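Local coordinates for protein neuraminidase (Influenza A virus, PDB 4K3Y) that is a neuraminidase-like surface glycoprotein of a bat influenza A virus, built as a six-bladed beta-propeller and assembled as a tetramer, whose enzymatic role is uncertain, at residues N19-T24 with N273-R278; G304-Q309 with M363-W368; I338-T343 with D352-C357. All coordinates share one frame; numbering follows the deposited sequence.

Contact 1 (N19-T24 with N273-R278); sequences NGWVPT and NSWIGR
Trp21 and Trp275 meet as a T-shaped pair in which the pyrrole edge of one indole stands on the benzene ring of the other, joining two blades of the six-bladed beta-propeller at a buried site. Trp21 lies on strand 20-26, the N-terminal strand that lies next to strand 349-359 and so completes the last blade; Trp275 lies on strand 273-279 of the preceding blade. The five-membered ring of Trp21 and the six-membered ring of Trp275 have centroids 4.4 Å apart, and their planes make an angle of 77°. Atom NE1 of Trp21 stands 3.2 Å above the Trp275 plane, displaced toward the rim of its benzene ring. In both tryptophans CG is anti to the carbonyl carbon (chi1 -54° in Trp21), and the two side chains, each directed at the opposing strand, slide past one another in opposite directions. This brings CZ2 of Trp21 to 3.8 Å from CE2 of Trp275, extending the contact across the ring fusion. Ile269 touches both indoles, while Ile290 packs against Trp21 and Phe336 meets Trp21 edge-to-face. The backbone of Asn19 comes to the edge of the Trp275 ring, with Asn19 C 3.9 Å from CH2 of Trp275. Here Asn19 and Gly20 both face Thr359 in a classic beta bulge, at the start of strand 20-26. The polar end of Asn19 is held mainly from outside the two segments: OD1 bonds to Lys292 and ND2 to Gly360 O. Toward Asn273 its amide is turned almost perpendicular, the planes 85° apart, and OD1 of Asn19 stays 3.7 Å from ND2 of Asn273.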
loop_
_atom_site.group_PDB
_atom_site.type_symbol
_atom_site.label_atom_id
_atom_site.label_comp_id
_atom_site.label_asym_id
_atom_site.label_seq_id
_atom_site.Cartn_x
_atom_site.Cartn_y
_atom_site.Cartn_z
ATOM N N ASN C 19 32.607 0.600 17.557
ATOM C CA ASN C 19 33.124 -0.049 18.753
ATOM C C ASN C 19 32.075 -0.917 19.420
ATOM O O ASN C 19 32.355 -1.597 20.413
ATOM C CB ASN C 19 33.697 0.980 19.723
ATOM C CG ASN C 19 34.921 1.665 19.164
ATOM O OD1 ASN C 19 36.042 1.181 19.327
ATOM N ND2 ASN C 19 34.714 2.783 18.470
ATOM N N GLY C 20 30.874 -0.910 18.847
ATOM C CA GLY C 20 29.789 -1.730 19.346
ATOM C C GLY C 20 28.757 -1.990 18.276
ATOM O O GLY C 20 28.865 -1.488 17.154
ATOM N N TRP C 21 27.750 -2.782 18.619
ATOM C CA TRP C 21 26.676 -3.081 17.688
ATOM C C TRP C 21 25.331 -3.072 18.427
ATOM O O TRP C 21 25.245 -3.497 19.585
ATOM C CB TRP C 21 26.939 -4.438 17.033
ATOM C CG TRP C 21 28.303 -4.533 16.379
ATOM C CD1 TRP C 21 29.478 -4.931 16.974
ATOM C CD2 TRP C 21 28.640 -4.212 15.015
ATOM N NE1 TRP C 21 30.514 -4.881 16.064
ATOM C CE2 TRP C 21 30.030 -4.443 14.857
ATOM C CE3 TRP C 21 27.903 -3.759 13.916
ATOM C CZ2 TRP C 21 30.696 -4.231 13.645
ATOM C CZ3 TRP C 21 28.565 -3.555 12.708
ATOM C CH2 TRP C 21 29.949 -3.793 12.585
ATOM N N VAL C 22 24.293 -2.544 17.777
ATOM C CA VAL C 22 22.932 -2.579 18.328
ATOM C C VAL C 22 21.994 -3.121 17.258
ATOM O O VAL C 22 22.196 -2.875 16.068
ATOM C CB VAL C 22 22.443 -1.174 18.766
ATOM C CG1 VAL C 22 21.354 -1.286 19.808
ATOM C CG2 VAL C 22 23.580 -0.384 19.335
ATOM N N PRO C 23 20.986 -3.900 17.663
ATOM C CA PRO C 23 20.008 -4.346 16.656
ATOM C C PRO C 23 19.164 -3.212 16.042
ATOM O O PRO C 23 18.818 -2.213 16.687
ATOM C CB PRO C 23 19.099 -5.311 17.426
ATOM C CG PRO C 23 19.432 -5.108 18.889
ATOM C CD PRO C 23 20.848 -4.615 18.940
ATOM N N THR C 24 18.830 -3.374 14.773
ATOM C CA THR C 24 17.944 -2.423 14.124
ATOM C C THR C 24 16.643 -3.111 13.749
ATOM O O THR C 24 15.577 -2.512 13.805
ATOM C CB THR C 24 18.600 -1.834 12.894
ATOM O OG1 THR C 24 19.111 -2.896 12.078
ATOM C CG2 THR C 24 19.759 -0.966 13.324
ATOM N N ASN C 273 40.051 -0.811 12.732
ATOM C CA ASN C 273 39.544 -1.841 13.616
ATOM C C ASN C 273 38.918 -2.925 12.778
ATOM O O ASN C 273 38.125 -2.647 11.873
ATOM C CB ASN C 273 38.510 -1.266 14.579
ATOM C CG ASN C 273 39.145 -0.664 15.810
ATOM O OD1 ASN C 273 40.376 -0.666 15.955
ATOM N ND2 ASN C 273 38.314 -0.141 16.707
ATOM N N SER C 274 39.286 -4.160 13.076
ATOM C CA SER C 274 38.757 -5.295 12.339
ATOM C C SER C 274 37.811 -6.137 13.178
ATOM O O SER C 274 37.814 -6.074 14.406
ATOM C CB SER C 274 39.889 -6.154 11.780
ATOM O OG SER C 274 40.437 -5.559 10.619
ATOM N N TRP C 275 36.992 -6.922 12.503
ATOM C CA TRP C 275 36.006 -7.729 13.189
ATOM C C TRP C 275 35.892 -9.093 12.531
ATOM O O TRP C 275 36.008 -9.221 11.304
ATOM C CB TRP C 275 34.631 -7.056 13.129
ATOM C CG TRP C 275 34.535 -5.667 13.707
ATOM C CD1 TRP C 275 34.738 -4.485 13.045
ATOM C CD2 TRP C 275 34.144 -5.314 15.049
ATOM N NE1 TRP C 275 34.519 -3.421 13.894
ATOM C CE2 TRP C 275 34.152 -3.901 15.129
ATOM C CE3 TRP C 275 33.794 -6.054 16.189
ATOM C CZ2 TRP C 275 33.833 -3.212 16.309
ATOM C CZ3 TRP C 275 33.472 -5.365 17.364
ATOM C CH2 TRP C 275 33.496 -3.959 17.411
ATOM N N ILE C 276 35.661 -10.108 13.354
ATOM C CA ILE C 276 35.259 -11.410 12.860
ATOM C C ILE C 276 33.972 -11.802 13.554
ATOM O O ILE C 276 33.927 -11.877 14.787
ATOM C CB ILE C 276 36.287 -12.473 13.174
ATOM C CG1 ILE C 276 37.625 -12.106 12.537
ATOM C CG2 ILE C 276 35.794 -13.822 12.668
ATOM C CD1 ILE C 276 38.729 -13.000 12.963
ATOM N N GLY C 277 32.921 -12.028 12.767
ATOM C CA GLY C 277 31.685 -12.547 13.311
ATOM C C GLY C 277 31.599 -14.034 13.062
ATOM O O GLY C 277 31.829 -14.500 11.944
ATOM N N ARG C 278 31.260 -14.791 14.097
ATOM C CA ARG C 278 31.056 -16.217 13.907
ATOM C C ARG C 278 30.025 -16.801 14.849
ATOM O O ARG C 278 29.568 -16.150 15.797
ATOM C CB ARG C 278 32.369 -16.975 14.070
ATOM C CG ARG C 278 32.689 -17.285 15.508
ATOM C CD ARG C 278 34.158 -17.569 15.674
ATOM N NE ARG C 278 34.434 -17.959 17.045
ATOM C CZ ARG C 278 35.579 -18.480 17.457
ATOM N NH1 ARG C 278 36.568 -18.668 16.597
ATOM N NH2 ARG C 278 35.728 -18.797 18.735
#

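Contact 2 (G304-Q309 with M363-W368). With NAG (2-acetamido-2-deoxy-beta-D-glucopyranose), chain I.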
loop_
_atom_site.group_PDB
_atom_site.type_symbol
_atom_site.label_atom_id
_atom_site.label_comp_id
_atom_site.label_asym_id
_atom_site.label_seq_id
_atom_site.Cartn_x
_atom_site.Cartn_y
_atom_site.Cartn_z
ATOM N N GLY C 304 43.426 -8.260 19.406
ATOM C CA GLY C 304 42.231 -8.913 19.920
ATOM C C GLY C 304 41.764 -8.220 21.189
ATOM O O GLY C 304 42.422 -8.293 22.227
ATOM N N ASN C 305 40.617 -7.552 21.097
ATOM C CA ASN C 305 40.281 -6.486 22.025
ATOM C C ASN C 305 39.001 -6.712 22.816
ATOM O O ASN C 305 38.985 -6.554 24.040
ATOM C CB ASN C 305 40.181 -5.167 21.252
ATOM C CG ASN C 305 40.082 -3.962 22.171
ATOM O OD1 ASN C 305 39.055 -3.283 22.222
ATOM N ND2 ASN C 305 41.150 -3.697 22.911
ATOM N N ARG C 306 37.923 -7.041 22.112
ATOM C CA ARG C 306 36.646 -7.277 22.765
ATOM C C ARG C 306 35.761 -8.203 21.958
ATOM O O ARG C 306 35.402 -7.906 20.812
ATOM C CB ARG C 306 35.907 -5.965 23.033
ATOM C CG ARG C 306 34.647 -6.150 23.885
ATOM C CD ARG C 306 34.422 -4.935 24.758
ATOM N NE ARG C 306 33.032 -4.775 25.175
ATOM C CZ ARG C 306 32.431 -5.561 26.055
ATOM N NH1 ARG C 306 33.092 -6.566 26.605
ATOM N NH2 ARG C 306 31.169 -5.346 26.381
ATOM N N ASN C 307 35.418 -9.327 22.575
ATOM C CA ASN C 307 34.515 -10.295 21.983
ATOM C C ASN C 307 33.084 -10.064 22.468
ATOM O O ASN C 307 32.773 -10.303 23.638
ATOM C CB ASN C 307 34.968 -11.704 22.356
ATOM C CG ASN C 307 34.310 -12.764 21.511
ATOM O OD1 ASN C 307 34.669 -12.950 20.354
ATOM N ND2 ASN C 307 33.342 -13.466 22.082
ATOM N N TYR C 308 32.219 -9.594 21.578
ATOM C CA TYR C 308 30.812 -9.379 21.922
ATOM C C TYR C 308 29.969 -10.621 21.643
ATOM O O TYR C 308 29.851 -11.053 20.487
ATOM C CB TYR C 308 30.230 -8.227 21.100
ATOM C CG TYR C 308 30.658 -6.846 21.516
ATOM C CD1 TYR C 308 30.275 -6.314 22.749
ATOM C CD2 TYR C 308 31.412 -6.046 20.658
ATOM C CE1 TYR C 308 30.649 -5.013 23.126
ATOM C CE2 TYR C 308 31.784 -4.751 21.020
ATOM C CZ TYR C 308 31.402 -4.244 22.255
ATOM O OH TYR C 308 31.773 -2.972 22.608
ATOM N N GLN C 309 29.357 -11.182 22.679
ATOM C CA GLN C 309 28.430 -12.294 22.468
ATOM C C GLN C 309 26.987 -11.831 22.270
ATOM O O GLN C 309 26.139 -11.965 23.165
ATOM C CB GLN C 309 28.531 -13.302 23.593
ATOM C CG GLN C 309 29.758 -14.165 23.479
ATOM C CD GLN C 309 30.207 -14.642 24.819
ATOM O OE1 GLN C 309 30.999 -13.973 25.493
ATOM N NE2 GLN C 309 29.687 -15.790 25.243
ATOM N N MET C 363 29.952 -1.121 23.897
ATOM C CA MET C 363 28.709 -1.556 24.535
ATOM C C MET C 363 28.968 -2.474 25.737
ATOM O O MET C 363 30.066 -3.026 25.887
ATOM C CB MET C 363 27.817 -2.304 23.528
ATOM C CG MET C 363 27.374 -1.531 22.277
ATOM S SD MET C 363 26.458 -0.008 22.605
ATOM C CE MET C 363 25.296 -0.600 23.804
ATOM N N PRO C 364 27.953 -2.634 26.610
ATOM C CA PRO C 364 28.002 -3.656 27.669
ATOM C C PRO C 364 27.785 -5.061 27.097
ATOM O O PRO C 364 27.357 -5.201 25.942
ATOM C CB PRO C 364 26.806 -3.295 28.563
ATOM C CG PRO C 364 25.859 -2.596 27.627
ATOM C CD PRO C 364 26.746 -1.791 26.714
ATOM N N ASP C 365 28.089 -6.078 27.897
ATOM C CA ASP C 365 27.773 -7.456 27.546
ATOM C C ASP C 365 26.280 -7.687 27.761
ATOM O O ASP C 365 25.820 -7.734 28.913
ATOM C CB ASP C 365 28.603 -8.448 28.380
ATOM C CG ASP C 365 30.083 -8.386 28.054
ATOM O OD1 ASP C 365 30.409 -8.238 26.858
ATOM O OD2 ASP C 365 30.922 -8.474 28.983
ATOM N N VAL C 366 25.545 -7.818 26.649
ATOM C CA VAL C 366 24.080 -8.010 26.653
ATOM C C VAL C 366 23.615 -9.052 25.622
ATOM O O VAL C 366 24.200 -9.156 24.546
ATOM C CB VAL C 366 23.317 -6.661 26.444
ATOM C CG1 VAL C 366 24.182 -5.657 25.729
ATOM C CG2 VAL C 366 22.034 -6.871 25.665
ATOM N N ASN C 367 22.590 -9.840 25.952
ATOM C CA ASN C 367 22.062 -10.784 24.977
ATOM C C ASN C 367 20.903 -10.216 24.179
ATOM O O ASN C 367 19.953 -9.674 24.742
ATOM C CB ASN C 367 21.633 -12.096 25.623
ATOM C CG ASN C 367 21.355 -13.166 24.587
ATOM O OD1 ASN C 367 22.257 -13.554 23.837
ATOM N ND2 ASN C 367 20.107 -13.629 24.516
ATOM N N TRP C 368 20.972 -10.367 22.864
ATOM C CA TRP C 368 19.952 -9.806 21.990
ATOM C C TRP C 368 19.028 -10.880 21.431
ATOM O O TRP C 368 18.090 -10.576 20.688
ATOM C CB TRP C 368 20.602 -9.045 20.837
ATOM C CG TRP C 368 21.322 -7.831 21.272
ATOM C CD1 TRP C 368 22.669 -7.596 21.204
ATOM C CD2 TRP C 368 20.741 -6.671 21.862
ATOM N NE1 TRP C 368 22.958 -6.348 21.709
ATOM C CE2 TRP C 368 21.790 -5.760 22.120
ATOM C CE3 TRP C 368 19.431 -6.307 22.194
ATOM C CZ2 TRP C 368 21.566 -4.507 22.698
ATOM C CZ3 TRP C 368 19.213 -5.064 22.765
ATOM C CH2 TRP C 368 20.276 -4.182 23.016
HETATM C C1 NAG I . 16.972 -16.165 26.281
HETATM C C2 NAG I . 15.875 -15.105 26.192
HETATM C C3 NAG I . 15.513 -14.572 27.570
HETATM C C4 NAG I . 15.295 -15.703 28.569
HETATM C C5 NAG I . 16.444 -16.698 28.503
HETATM C C6 NAG I . 16.233 -17.894 29.422
HETATM C C7 NAG I . 15.781 -13.644 24.209
HETATM C C8 NAG I . 16.199 -12.285 23.732
HETATM N N2 NAG I . 16.317 -13.989 25.382
HETATM O O3 NAG I . 14.364 -13.759 27.485
HETATM O O4 NAG I . 15.246 -15.143 29.855
HETATM O O5 NAG I . 16.551 -17.166 27.179
HETATM O O6 NAG I . 15.527 -18.894 28.722
HETATM O O7 NAG I . 15.021 -14.357 23.538
HETATM O O HOH W 1 32.558 -9.035 25.867
HETATM O O HOH W 2 28.937 -9.833 25.230
#
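Residues Arg306 to Gln309 run nearly alongside the irregular chain Met363 to Asn367, their end-to-end directions 23° apart and the CA atoms of Tyr308 and Asp365 6.7 Å from each other, so the gap is spanned by side chains and water. Arg306 does most of this. Its CG is anti to the backbone N (chi1 -172°), the chain bends at chi2, and NH2 of Arg306 donates a hydrogen bond to Met363 O at 2.6 Å, the oxygen lying at the guanidinium edge but tilted somewhat out of its plane. The same NH2 forms a salt bridge with Asp365 OD1 at 3.0 Å; the guanidinium and carboxylate planes are 47° apart, and the hydrogen bonds from NH1 and NH2 to OD1 are both weak. Two waters also donate to OD1 of Asp365. One of them donates to Asn307 O as well, while the other accepts from Gln309 N at 2.9 Å, tying the carboxylate to the strand backbone at two points. Such a concentration of donors would be expected to stabilise the charged carboxylate. Tyr308 works from the buried side: Met363 N gives its hydrogen to Tyr308 OH at 2.9 Å in a nearly straight bond, and the same hydroxyl bonds to Asn19 O. Beside it, CE1 of Tyr308 rests 3.9 Å from CB of Met363. Asn367 and Trp368 border a protein-attached glycan, whose sugar also bonds to Glu75 and Gln76 of a second subunit. Strand 306-311 is the outermost of its blade, paired with strand 286-294; beyond the C-terminal chain, Phe121 of the second subunit packs on Met363.

Contact 3 (I338-T343 with D352-C357)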
loop_
_atom_site.group_PDB
_atom_site.type_symbol
_atom_site.label_atom_id
_atom_site.label_comp_id
_atom_site.label_asym_id
_atom_site.label_seq_id
_atom_site.Cartn_x
_atom_site.Cartn_y
_atom_site.Cartn_z
ATOM N N ILE C 338 21.921 -11.410 10.336
ATOM C CA ILE C 338 22.104 -12.790 10.746
ATOM C C ILE C 338 20.829 -13.591 10.513
ATOM O O ILE C 338 19.807 -13.311 11.141
ATOM C CB ILE C 338 22.376 -12.872 12.253
ATOM C CG1 ILE C 338 23.532 -11.950 12.665
ATOM C CG2 ILE C 338 22.617 -14.326 12.679
ATOM C CD1 ILE C 338 23.848 -12.023 14.165
ATOM N N GLU C 339 20.884 -14.596 9.637
ATOM C CA GLU C 339 19.768 -15.547 9.496
ATOM C C GLU C 339 19.717 -16.573 10.661
ATOM O O GLU C 339 20.728 -17.156 11.066
ATOM C CB GLU C 339 19.783 -16.230 8.123
ATOM C CG GLU C 339 18.461 -16.908 7.729
ATOM C CD GLU C 339 18.428 -17.358 6.259
ATOM O OE1 GLU C 339 19.445 -17.904 5.746
ATOM O OE2 GLU C 339 17.373 -17.161 5.613
ATOM N N ILE C 340 18.507 -16.762 11.175
ATOM C CA ILE C 340 18.187 -17.500 12.396
ATOM C C ILE C 340 17.279 -18.692 12.054
ATOM O O ILE C 340 16.321 -18.546 11.295
ATOM C CB ILE C 340 17.387 -16.533 13.336
ATOM C CG1 ILE C 340 18.296 -15.432 13.852
ATOM C CG2 ILE C 340 16.690 -17.238 14.466
ATOM C CD1 ILE C 340 19.680 -15.920 14.125
ATOM N N ALA C 341 17.555 -19.872 12.592
ATOM C CA ALA C 341 16.582 -20.959 12.468
ATOM C C ALA C 341 15.448 -20.679 13.448
ATOM O O ALA C 341 15.702 -20.409 14.622
ATOM C CB ALA C 341 17.221 -22.283 12.765
ATOM N N ALA C 342 14.206 -20.719 12.968
ATOM C CA ALA C 342 13.036 -20.451 13.814
ATOM C C ALA C 342 11.855 -21.386 13.515
ATOM O O ALA C 342 11.938 -22.275 12.661
ATOM C CB ALA C 342 12.608 -18.995 13.677
ATOM N N THR C 343 10.745 -21.175 14.213
ATOM C CA THR C 343 9.599 -22.077 14.107
ATOM C C THR C 343 8.308 -21.278 14.036
ATOM O O THR C 343 8.176 -20.263 14.715
ATOM C CB THR C 343 9.542 -23.009 15.335
ATOM O OG1 THR C 343 10.848 -23.551 15.573
ATOM C CG2 THR C 343 8.568 -24.142 15.119
ATOM N N ASP C 352 14.014 -16.449 10.277
ATOM C CA ASP C 352 14.120 -15.007 10.009
ATOM C C ASP C 352 15.421 -14.337 10.388
ATOM O O ASP C 352 16.490 -14.941 10.331
ATOM C CB ASP C 352 12.930 -14.181 10.500
ATOM C CG ASP C 352 12.645 -14.396 11.934
ATOM O OD1 ASP C 352 13.388 -15.177 12.557
ATOM O OD2 ASP C 352 11.686 -13.784 12.437
ATOM N N LEU C 353 15.300 -13.079 10.786
ATOM C CA LEU C 353 16.378 -12.130 10.620
ATOM C C LEU C 353 16.565 -11.246 11.831
ATOM O O LEU C 353 15.579 -10.748 12.408
ATOM C CB LEU C 353 16.027 -11.250 9.431
ATOM C CG LEU C 353 16.936 -11.235 8.222
ATOM C CD1 LEU C 353 17.019 -9.805 7.734
ATOM C CD2 LEU C 353 18.291 -11.760 8.599
ATOM N N ILE C 354 17.830 -11.059 12.210
ATOM C CA ILE C 354 18.225 -9.999 13.129
ATOM C C ILE C 354 19.241 -9.181 12.358
ATOM O O ILE C 354 20.025 -9.742 11.567
ATOM C CB ILE C 354 18.936 -10.544 14.355
ATOM C CG1 ILE C 354 18.252 -11.810 14.818
ATOM C CG2 ILE C 354 18.951 -9.514 15.504
ATOM C CD1 ILE C 354 18.364 -11.956 16.266
ATOM N N THR C 355 19.227 -7.866 12.573
ATOM C CA THR C 355 20.202 -6.992 11.934
ATOM C C THR C 355 20.895 -6.137 12.991
ATOM O O THR C 355 20.335 -5.873 14.057
ATOM C CB THR C 355 19.561 -6.118 10.833
ATOM O OG1 THR C 355 18.458 -5.400 11.382
ATOM C CG2 THR C 355 19.055 -6.971 9.681
ATOM N N PHE C 356 22.116 -5.711 12.694
ATOM C CA PHE C 356 22.903 -4.944 13.645
ATOM C C PHE C 356 23.600 -3.876 12.850
ATOM O O PHE C 356 24.037 -4.138 11.731
ATOM C CB PHE C 356 23.975 -5.834 14.297
ATOM C CG PHE C 356 23.456 -6.728 15.384
ATOM C CD1 PHE C 356 22.996 -8.018 15.094
ATOM C CD2 PHE C 356 23.446 -6.291 16.711
ATOM C CE1 PHE C 356 22.509 -8.851 16.121
ATOM C CE2 PHE C 356 22.966 -7.115 17.732
ATOM C CZ PHE C 356 22.496 -8.397 17.445
ATOM N N CYS C 357 23.719 -2.681 13.420
ATOM C CA CYS C 357 24.517 -1.613 12.813
ATOM C C CYS C 357 25.516 -1.139 13.836
ATOM O O CYS C 357 25.305 -1.308 15.044
ATOM C CB CYS C 357 23.625 -0.461 12.348
ATOM S SG CYS C 357 22.532 -0.929 10.979
#
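Ile338 and Ile354 form a hydrogen-bonded antiparallel pair within the beta hairpin of strands 335-343 and 349-359, the two central strands of a four-stranded propeller blade. The segment axes come within 4.8 Å and diverge from exact antiparallelism, at 142°, as expected of a twisted blade. Among the backbone bonds, Ile338 N to Ile354 O is 2.8 Å and nearly straight, and its return, Ile354 N to Ile338 O, is 3.2 Å. Ile340 N reaches Asp352 O at 2.8 Å, whereas the reciprocal bond from Asp352 N to Ile340 O is weak. Between these two pairs Glu339 and Leu353 stand opposite each other as a non-hydrogen-bonded pair, and the CA-H of Glu339 points at Asp352 O. The buried carboxylates are met by other parts of the chain: Glu339, on the face opposite Ile338 and Ile340, bonds to Asn44 and makes a salt bridge with Arg318, while Asp352 OD2 accepts from Gly29 N. The disulfide between Cys357 and Cys335 links the same two strands covalently at the end of the hairpin away from its turn. Apolar contacts gather on the face bearing Ile338, Ile340 and Ile354. There CG1 of Ile340, anti to the carbonyl carbon (chi1 -69°), is directed across to Ile354 and lies 3.7 Å from CG1 of Ile354. Leu311 of strand 306-311 packs over Ile338 and Ile354 from the adjacent blade. Nearer the disulfide, CD1 of Ile338 reaches the Phe356 ring, 4.0 Å from CE1 of Phe356.

Overall arrangement
All three contacts belong to the last two blades of the propeller. Contact 1 links the sheet of strands 20-26 and 349-359 to the sheet of strand 273-279; contact 2 attaches the C-terminal chain to strand 306-311 of the latter; contact 3 lies inside the sheet of strands 20-26 and 349-359. Centres of contacts 1 and 2 are about 9 Å apart, those of 1 and 3 about 15 Å, and those of 2 and 3 about 18 Å. Along the chain contact 1 closes before the others open, and contact 3 is nested within the loop closed by contact 2. Pairing of N-terminal strand 20-26 with strand 349-359 closes the propeller ring, and contacts 1 and 2 also lie against a second subunit.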